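Local coordinates for protein octaprenyl Pyrophosphate Synthase (Helicobacter pylori, PDB 3TC1) that probably condenses isopentenyl diphosphate units onto an allylic diphosphate to build the eight-unit octaprenyl diphosphate chain, as an all-helical trans-prenyltransferase, at residues Lys12-Ile17 and Glu27-Ile32; Lys111-Leu116 and Ala126-Val131. All blocks are in the same frame, centred on the assembly; numbering follows the deposited sequence.

Contact 1 of 2, residues Lys12-Ile17 and Glu27-Ile32; sequences KIASWI and ELFSKI
I17 lies over one face of the F29 ring, its CG1 3.8 Å above the ring plane and almost over the centre, 10° off the ring normal: a CH-pi contact. The other branch, I17 CG2, lies beside the root of the phenylalanine, 4.0 Å from F29 CB. Farther out along the ring, I13 reaches the far end with its CG2, 3.9 Å from F29 CZ, and this side chain crosses the phenylalanine at about a right angle. A14 adds its CA, 4.2 Å from F29 CE2, so three residues on one side of helix 3-18 receive one ring. F29 gets there because its CG stands anti to the backbone N (chi1 -179°), which swings the ring out from the backbone and across to helix 3-18. Behind it the chain reverses in a type I turn from F29 to I32, and S30 OG binds E27 O at 2.7 Å. I17 also rests on I25 and D26 of the short helix. The contact thus joins N-terminal helix 3-18 to helix 23-29, next in this all-helical polyprenyl synthetase. No hydrogen bond crosses between 12-17 and 27-32: dispersion and CH-pi attraction alone join them, through a ring that remains partly exposed.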
ATOM      1  N   LYS B  12      13.127 -16.465   3.078  1.00 17.76           N
ATOM      2  CA  LYS B  12      12.639 -16.046   1.764  1.00 19.21           C
ATOM      3  C   LYS B  12      12.274 -14.565   1.808  1.00 18.78           C
ATOM      4  O   LYS B  12      12.546 -13.816   0.864  1.00 18.36           O
ATOM      5  CB  LYS B  12      11.410 -16.860   1.345  1.00 23.41           C
ATOM      6  CG  LYS B  12      11.735 -18.215   0.739  1.00 29.46           C
ATOM      7  CD  LYS B  12      10.478 -18.918   0.235  1.00 32.22           C
ATOM      8  CE  LYS B  12      10.823 -20.169  -0.567  1.00 34.13           C
ATOM      9  NZ  LYS B  12      11.576 -19.836  -1.813  1.00 34.23           N
ATOM     10  N   ILE B  13      11.647 -14.150   2.904  1.00 15.47           N
ATOM     11  CA  ILE B  13      11.271 -12.753   3.086  1.00 16.89           C
ATOM     12  C   ILE B  13      12.532 -11.892   3.029  1.00 16.98           C
ATOM     13  O   ILE B  13      12.562 -10.856   2.363  1.00 15.86           O
ATOM     14  CB  ILE B  13      10.580 -12.531   4.449  1.00 19.30           C
ATOM     15  CG1 ILE B  13       9.260 -13.299   4.499  1.00 20.23           C
ATOM     16  CG2 ILE B  13      10.329 -11.046   4.673  1.00 21.62           C
ATOM     17  CD1 ILE B  13       8.578 -13.264   5.866  1.00 22.52           C
ATOM     18  N   ALA B  14      13.576 -12.331   3.729  1.00 20.81           N
ATOM     19  CA  ALA B  14      14.841 -11.603   3.758  1.00 21.92           C
ATOM     20  C   ALA B  14      15.465 -11.537   2.365  1.00 22.45           C
ATOM     21  O   ALA B  14      16.038 -10.521   1.980  1.00 23.24           O
ATOM     22  CB  ALA B  14      15.810 -12.267   4.733  1.00 20.94           C
ATOM     23  N   SER B  15      15.362 -12.628   1.616  1.00 21.70           N
ATOM     24  CA  SER B  15      15.910 -12.665   0.269  1.00 22.30           C
ATOM     25  C   SER B  15      15.156 -11.710  -0.651  1.00 21.71           C
ATOM     26  O   SER B  15      15.763 -11.006  -1.458  1.00 23.09           O
ATOM     27  CB  SER B  15      15.836 -14.086  -0.294  1.00 32.10           C
ATOM     28  OG  SER B  15      16.642 -14.968   0.465  1.00 39.60           O
ATOM     29  N   TRP B  16      13.832 -11.691  -0.531  1.00 18.14           N
ATOM     30  CA  TRP B  16      13.007 -10.820  -1.358  1.00 18.36           C
ATOM     31  C   TRP B  16      13.289  -9.344  -1.061  1.00 18.54           C
ATOM     32  O   TRP B  16      13.251  -8.506  -1.964  1.00 16.85           O
ATOM     33  CB  TRP B  16      11.520 -11.145  -1.147  1.00 19.95           C
ATOM     34  CG  TRP B  16      11.083 -12.439  -1.804  1.00 16.50           C
ATOM     35  CD1 TRP B  16      11.884 -13.351  -2.437  1.00 19.66           C
ATOM     36  CD2 TRP B  16       9.747 -12.946  -1.902  1.00 17.20           C
ATOM     37  NE1 TRP B  16      11.127 -14.393  -2.926  1.00 19.13           N
ATOM     38  CE2 TRP B  16       9.813 -14.170  -2.611  1.00 19.20           C
ATOM     39  CE3 TRP B  16       8.499 -12.486  -1.465  1.00 16.51           C
ATOM     40  CZ2 TRP B  16       8.677 -14.941  -2.890  1.00 18.52           C
ATOM     41  CZ3 TRP B  16       7.363 -13.256  -1.746  1.00 16.10           C
ATOM     42  CH2 TRP B  16       7.466 -14.468  -2.451  1.00 16.75           C
ATOM     43  N   ILE B  17      13.569  -9.024   0.200  1.00 21.16           N
ATOM     44  CA  ILE B  17      13.883  -7.642   0.561  1.00 20.74           C
ATOM     45  C   ILE B  17      15.228  -7.272  -0.060  1.00 19.74           C
ATOM     46  O   ILE B  17      15.395  -6.172  -0.578  1.00 21.02           O
ATOM     47  CB  ILE B  17      13.955  -7.447   2.101  1.00 20.79           C
ATOM     48  CG1 ILE B  17      12.552  -7.523   2.696  1.00 19.84           C
ATOM     49  CG2 ILE B  17      14.587  -6.090   2.441  1.00 21.49           C
ATOM     50  CD1 ILE B  17      11.608  -6.458   2.180  1.00 19.91           C
ATOM     51  N   GLU B  27      17.744  -1.046   5.897  1.00 26.02           N
ATOM     52  CA  GLU B  27      17.771  -0.424   7.215  1.00 27.53           C
ATOM     53  C   GLU B  27      16.391  -0.472   7.867  1.00 26.31           C
ATOM     54  O   GLU B  27      16.258  -0.842   9.032  1.00 26.94           O
ATOM     55  CB  GLU B  27      18.238   1.027   7.099  1.00 47.79           C
ATOM     56  CG  GLU B  27      18.543   1.690   8.430  1.00 53.23           C
ATOM     57  CD  GLU B  27      18.863   3.163   8.281  1.00 55.78           C
ATOM     58  OE1 GLU B  27      19.681   3.509   7.401  1.00 57.86           O
ATOM     59  OE2 GLU B  27      18.300   3.975   9.047  1.00 59.25           O
ATOM     60  N   LEU B  28      15.364  -0.094   7.112  1.00 22.64           N
ATOM     61  CA  LEU B  28      14.000  -0.109   7.629  1.00 22.36           C
ATOM     62  C   LEU B  28      13.597  -1.527   8.026  1.00 22.81           C
ATOM     63  O   LEU B  28      13.061  -1.755   9.113  1.00 21.64           O
ATOM     64  CB  LEU B  28      13.026   0.419   6.573  1.00 22.66           C
ATOM     65  CG  LEU B  28      13.271   1.836   6.042  1.00 21.48           C
ATOM     66  CD1 LEU B  28      12.244   2.165   4.962  1.00 21.08           C
ATOM     67  CD2 LEU B  28      13.181   2.834   7.183  1.00 23.99           C
ATOM     68  N   PHE B  29      13.862  -2.477   7.132  1.00 27.52           N
ATOM     69  CA  PHE B  29      13.527  -3.878   7.370  1.00 27.27           C
ATOM     70  C   PHE B  29      14.168  -4.459   8.634  1.00 27.90           C
ATOM     71  O   PHE B  29      13.557  -5.283   9.318  1.00 27.95           O
ATOM     72  CB  PHE B  29      13.936  -4.734   6.164  1.00 23.44           C
ATOM     73  CG  PHE B  29      13.609  -6.197   6.318  1.00 23.54           C
ATOM     74  CD1 PHE B  29      12.286  -6.618   6.448  1.00 23.11           C
ATOM     75  CD2 PHE B  29      14.621  -7.151   6.351  1.00 23.13           C
ATOM     76  CE1 PHE B  29      11.977  -7.971   6.611  1.00 21.73           C
ATOM     77  CE2 PHE B  29      14.324  -8.510   6.513  1.00 21.93           C
ATOM     78  CZ  PHE B  29      13.001  -8.918   6.644  1.00 21.55           C
ATOM     79  N   SER B  30      15.392  -4.035   8.942  1.00 28.07           N
ATOM     80  CA  SER B  30      16.097  -4.541  10.118  1.00 29.09           C
ATOM     81  C   SER B  30      15.418  -4.187  11.438  1.00 30.43           C
ATOM     82  O   SER B  30      15.714  -4.792  12.467  1.00 30.66           O
ATOM     83  CB  SER B  30      17.541  -4.027  10.150  1.00 26.48           C
ATOM     84  OG  SER B  30      17.590  -2.643  10.459  1.00 26.67           O
ATOM     85  N   LYS B  31      14.510  -3.217  11.414  1.00 23.44           N
ATOM     86  CA  LYS B  31      13.827  -2.811  12.637  1.00 24.65           C
ATOM     87  C   LYS B  31      12.490  -3.486  12.873  1.00 25.43           C
ATOM     88  O   LYS B  31      11.823  -3.217  13.874  1.00 21.75           O
ATOM     89  CB  LYS B  31      13.653  -1.292  12.669  1.00 38.40           C
ATOM     90  CG  LYS B  31      14.950  -0.555  12.958  1.00 41.99           C
ATOM     91  CD  LYS B  31      15.557  -1.037  14.269  1.00 45.93           C
ATOM     92  CE  LYS B  31      16.890  -0.365  14.546  1.00 49.23           C
ATOM     93  NZ  LYS B  31      17.883  -0.652  13.475  1.00 50.90           N
ATOM     94  N   ILE B  32      12.094  -4.354  11.948  1.00 34.77           N
ATOM     95  CA  ILE B  32      10.843  -5.088  12.095  1.00 36.26           C
ATOM     96  C   ILE B  32      11.199  -6.372  12.825  1.00 37.04           C
ATOM     97  O   ILE B  32      12.159  -7.055  12.465  1.00 38.85           O
ATOM     98  CB  ILE B  32      10.224  -5.436  10.731  1.00 30.35           C
ATOM     99  CG1 ILE B  32       9.992  -4.154   9.932  1.00 29.94           C
ATOM    100  CG2 ILE B  32       8.903  -6.179  10.934  1.00 31.92           C
ATOM    101  CD1 ILE B  32       9.443  -4.386   8.542  1.00 28.17           C
TER

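Contact 2 of 2, residues Lys111-Leu116 and Ala126-Val131; sequences KAFFEL and ALSNAV
L127 and L116 meet first, methyl to methyl, with L127 CD1 3.9 Å from L116 CD1. Closer to the backbone, L127 CB lies 4.0 Å from L116 CD2, so both branches of L116 are used against this one residue. L116 holds its CG anti to the backbone N (chi1 -180°), which sends the fork across the gap between the helices. Next along, S128 offers its CB to the rim of the F113 ring: the carbon sits near the ring plane, 3.8 Å from F113 CE1. The backbone of S128 is close as well, its N 4.3 Å from L116 CD2. The hydroxyl looks elsewhere. S128 OG bonds to A124 O one turn earlier in its own helix, and it also hydrogen-bonds S117 OG of the second subunit. F113 is likewise shared, since its ring stacks on F113 of the second subunit, and the pair therefore lies at the dimer interface. N129 faces that interface too, against F114 of the second subunit. A130 packs instead on A169 of helix 152-177, and V131 closes the segment against I69 of helix 53-80.

Here helices 92-116 and 121-144 form an antiparallel hairpin, their local axes 11.3 Å apart at 157°, in the all-helical core of a polyprenyl synthetase. Leucine packing fills the inner side and the F113-S128 contact the subunit side. Helix 53-80 runs against both arms, with I65 on L116 and L62 on L127, while helix 152-177 covers the second arm through S170 and S173, which touch L127.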
ATOM      1  N   LYS B 111       6.014  -5.821  -3.664  1.00 17.36           N
ATOM      2  CA  LYS B 111       6.933  -6.939  -3.861  1.00 16.66           C
ATOM      3  C   LYS B 111       6.133  -8.231  -3.744  1.00 16.89           C
ATOM      4  O   LYS B 111       6.337  -9.169  -4.513  1.00 15.80           O
ATOM      5  CB  LYS B 111       8.059  -6.916  -2.819  1.00 12.34           C
ATOM      6  CG  LYS B 111       9.016  -8.122  -2.883  1.00 13.61           C
ATOM      7  CD  LYS B 111       9.705  -8.268  -4.247  1.00 14.23           C
ATOM      8  CE  LYS B 111      10.648  -9.471  -4.264  1.00 15.14           C
ATOM      9  NZ  LYS B 111      11.279  -9.726  -5.592  1.00 19.69           N
ATOM     10  N   ALA B 112       5.209  -8.269  -2.788  1.00 18.63           N
ATOM     11  CA  ALA B 112       4.380  -9.448  -2.588  1.00 19.70           C
ATOM     12  C   ALA B 112       3.487  -9.719  -3.797  1.00 20.49           C
ATOM     13  O   ALA B 112       3.353 -10.864  -4.219  1.00 19.69           O
ATOM     14  CB  ALA B 112       3.529  -9.290  -1.335  1.00 18.96           C
ATOM     15  N   PHE B 113       2.877  -8.671  -4.354  1.00 21.81           N
ATOM     16  CA  PHE B 113       2.008  -8.844  -5.522  1.00 20.41           C
ATOM     17  C   PHE B 113       2.812  -9.240  -6.748  1.00 19.95           C
ATOM     18  O   PHE B 113       2.326  -9.984  -7.608  1.00 22.34           O
ATOM     19  CB  PHE B 113       1.258  -7.557  -5.855  1.00 23.59           C
ATOM     20  CG  PHE B 113       0.194  -7.733  -6.913  1.00 27.68           C
ATOM     21  CD1 PHE B 113      -1.076  -8.199  -6.575  1.00 26.31           C
ATOM     22  CD2 PHE B 113       0.467  -7.447  -8.246  1.00 26.93           C
ATOM     23  CE1 PHE B 113      -2.059  -8.375  -7.555  1.00 26.97           C
ATOM     24  CE2 PHE B 113      -0.503  -7.619  -9.231  1.00 29.16           C
ATOM     25  CZ  PHE B 113      -1.772  -8.084  -8.883  1.00 28.88           C
ATOM     26  N   PHE B 114       4.030  -8.723  -6.841  1.00 18.39           N
ATOM     27  CA  PHE B 114       4.881  -9.040  -7.974  1.00 19.14           C
ATOM     28  C   PHE B 114       5.096 -10.547  -8.014  1.00 19.48           C
ATOM     29  O   PHE B 114       4.960 -11.177  -9.061  1.00 20.38           O
ATOM     30  CB  PHE B 114       6.228  -8.326  -7.854  1.00 19.72           C
ATOM     31  CG  PHE B 114       7.190  -8.671  -8.960  1.00 24.31           C
ATOM     32  CD1 PHE B 114       7.044  -8.118 -10.226  1.00 22.85           C
ATOM     33  CD2 PHE B 114       8.214  -9.592  -8.745  1.00 25.42           C
ATOM     34  CE1 PHE B 114       7.901  -8.479 -11.266  1.00 24.97           C
ATOM     35  CE2 PHE B 114       9.077  -9.960  -9.778  1.00 25.93           C
ATOM     36  CZ  PHE B 114       8.921  -9.404 -11.041  1.00 23.96           C
ATOM     37  N   GLU B 115       5.427 -11.121  -6.862  1.00 17.85           N
ATOM     38  CA  GLU B 115       5.653 -12.553  -6.773  1.00 17.05           C
ATOM     39  C   GLU B 115       4.332 -13.307  -6.939  1.00 17.06           C
ATOM     40  O   GLU B 115       4.292 -14.398  -7.517  1.00 18.38           O
ATOM     41  CB  GLU B 115       6.295 -12.896  -5.425  1.00 17.24           C
ATOM     42  CG  GLU B 115       7.675 -12.283  -5.205  1.00 19.43           C
ATOM     43  CD  GLU B 115       8.671 -12.644  -6.298  1.00 20.97           C
ATOM     44  OE1 GLU B 115       8.544 -13.735  -6.889  1.00 20.70           O
ATOM     45  OE2 GLU B 115       9.592 -11.841  -6.556  1.00 21.91           O
ATOM     46  N   LEU B 116       3.252 -12.711  -6.441  1.00 13.97           N
ATOM     47  CA  LEU B 116       1.920 -13.315  -6.515  1.00 17.13           C
ATOM     48  C   LEU B 116       1.469 -13.612  -7.949  1.00 18.02           C
ATOM     49  O   LEU B 116       0.800 -14.621  -8.208  1.00 19.04           O
ATOM     50  CB  LEU B 116       0.895 -12.398  -5.831  1.00 17.60           C
ATOM     51  CG  LEU B 116      -0.566 -12.863  -5.799  1.00 18.27           C
ATOM     52  CD1 LEU B 116      -0.676 -14.216  -5.095  1.00 19.73           C
ATOM     53  CD2 LEU B 116      -1.413 -11.820  -5.072  1.00 17.50           C
ATOM     54  N   ALA B 126      -7.769 -14.219  -5.405  1.00 20.26           N
ATOM     55  CA  ALA B 126      -8.234 -14.477  -4.046  1.00 20.84           C
ATOM     56  C   ALA B 126      -7.474 -13.609  -3.051  1.00 20.30           C
ATOM     57  O   ALA B 126      -8.073 -12.956  -2.194  1.00 20.08           O
ATOM     58  CB  ALA B 126      -8.065 -15.952  -3.699  1.00 20.68           C
ATOM     59  N   LEU B 127      -6.153 -13.577  -3.169  1.00 17.51           N
ATOM     60  CA  LEU B 127      -5.372 -12.773  -2.242  1.00 19.15           C
ATOM     61  C   LEU B 127      -5.456 -11.270  -2.499  1.00 20.89           C
ATOM     62  O   LEU B 127      -5.543 -10.493  -1.547  1.00 21.06           O
ATOM     63  CB  LEU B 127      -3.907 -13.221  -2.235  1.00 18.35           C
ATOM     64  CG  LEU B 127      -3.628 -14.567  -1.555  1.00 17.93           C
ATOM     65  CD1 LEU B 127      -2.136 -14.816  -1.552  1.00 18.18           C
ATOM     66  CD2 LEU B 127      -4.159 -14.558  -0.125  1.00 18.41           C
ATOM     67  N   SER B 128      -5.435 -10.845  -3.762  1.00 19.02           N
ATOM     68  CA  SER B 128      -5.513  -9.408  -4.018  1.00 19.75           C
ATOM     69  C   SER B 128      -6.877  -8.882  -3.573  1.00 19.94           C
ATOM     70  O   SER B 128      -6.996  -7.751  -3.102  1.00 20.62           O
ATOM     71  CB  SER B 128      -5.236  -9.075  -5.500  1.00 17.73           C
ATOM     72  OG  SER B 128      -6.216  -9.592  -6.380  1.00 19.01           O
ATOM     73  N   ASN B 129      -7.906  -9.714  -3.684  1.00 20.09           N
ATOM     74  CA  ASN B 129      -9.235  -9.298  -3.255  1.00 21.14           C
ATOM     75  C   ASN B 129      -9.269  -9.198  -1.732  1.00 21.71           C
ATOM     76  O   ASN B 129      -9.979  -8.359  -1.172  1.00 20.86           O
ATOM     77  CB  ASN B 129     -10.297 -10.294  -3.722  1.00 27.37           C
ATOM     78  CG  ASN B 129     -11.691  -9.926  -3.237  1.00 30.69           C
ATOM     79  OD1 ASN B 129     -12.252  -8.900  -3.628  1.00 31.01           O
ATOM     80  ND2 ASN B 129     -12.250 -10.760  -2.367  1.00 31.82           N
ATOM     81  N   ALA B 130      -8.500 -10.056  -1.068  1.00 23.58           N
ATOM     82  CA  ALA B 130      -8.436 -10.055   0.390  1.00 23.81           C
ATOM     83  C   ALA B 130      -7.753  -8.775   0.859  1.00 23.32           C
ATOM     84  O   ALA B 130      -8.117  -8.213   1.889  1.00 22.45           O
ATOM     85  CB  ALA B 130      -7.667 -11.283   0.893  1.00 24.51           C
ATOM     86  N   VAL B 131      -6.752  -8.319   0.110  1.00 19.87           N
ATOM     87  CA  VAL B 131      -6.067  -7.085   0.478  1.00 18.25           C
ATOM     88  C   VAL B 131      -7.030  -5.904   0.285  1.00 17.38           C
ATOM     89  O   VAL B 131      -6.983  -4.933   1.037  1.00 18.06           O
ATOM     90  CB  VAL B 131      -4.792  -6.855  -0.364  1.00 25.67           C
ATOM     91  CG1 VAL B 131      -4.165  -5.513   0.002  1.00 27.28           C
ATOM     92  CG2 VAL B 131      -3.785  -7.974  -0.108  1.00 27.73           C
TER

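Overall arrangement
From the N terminus, helix 3-18 leads through a short link into helix 23-29, and contact 1 closes that connection near the chain's outer edge. Helices 38-44 and 53-80 follow before helix 92-116 turns into helix 121-144, where contact 2 closes a helical hairpin. The two closures come in series, neither enclosing nor crossing the other, with centres about 18 Å apart. They still touch: W16 CH2 packs 3.5 Å from E115 CG, and the W16 ring makes a cation-pi pair with K111, tying the N-terminal helix to helix 92-116. Helix 53-80 lies against segments of both contacts, and the second subunit touches L28 in segment 27-32 and F113 in contact 2.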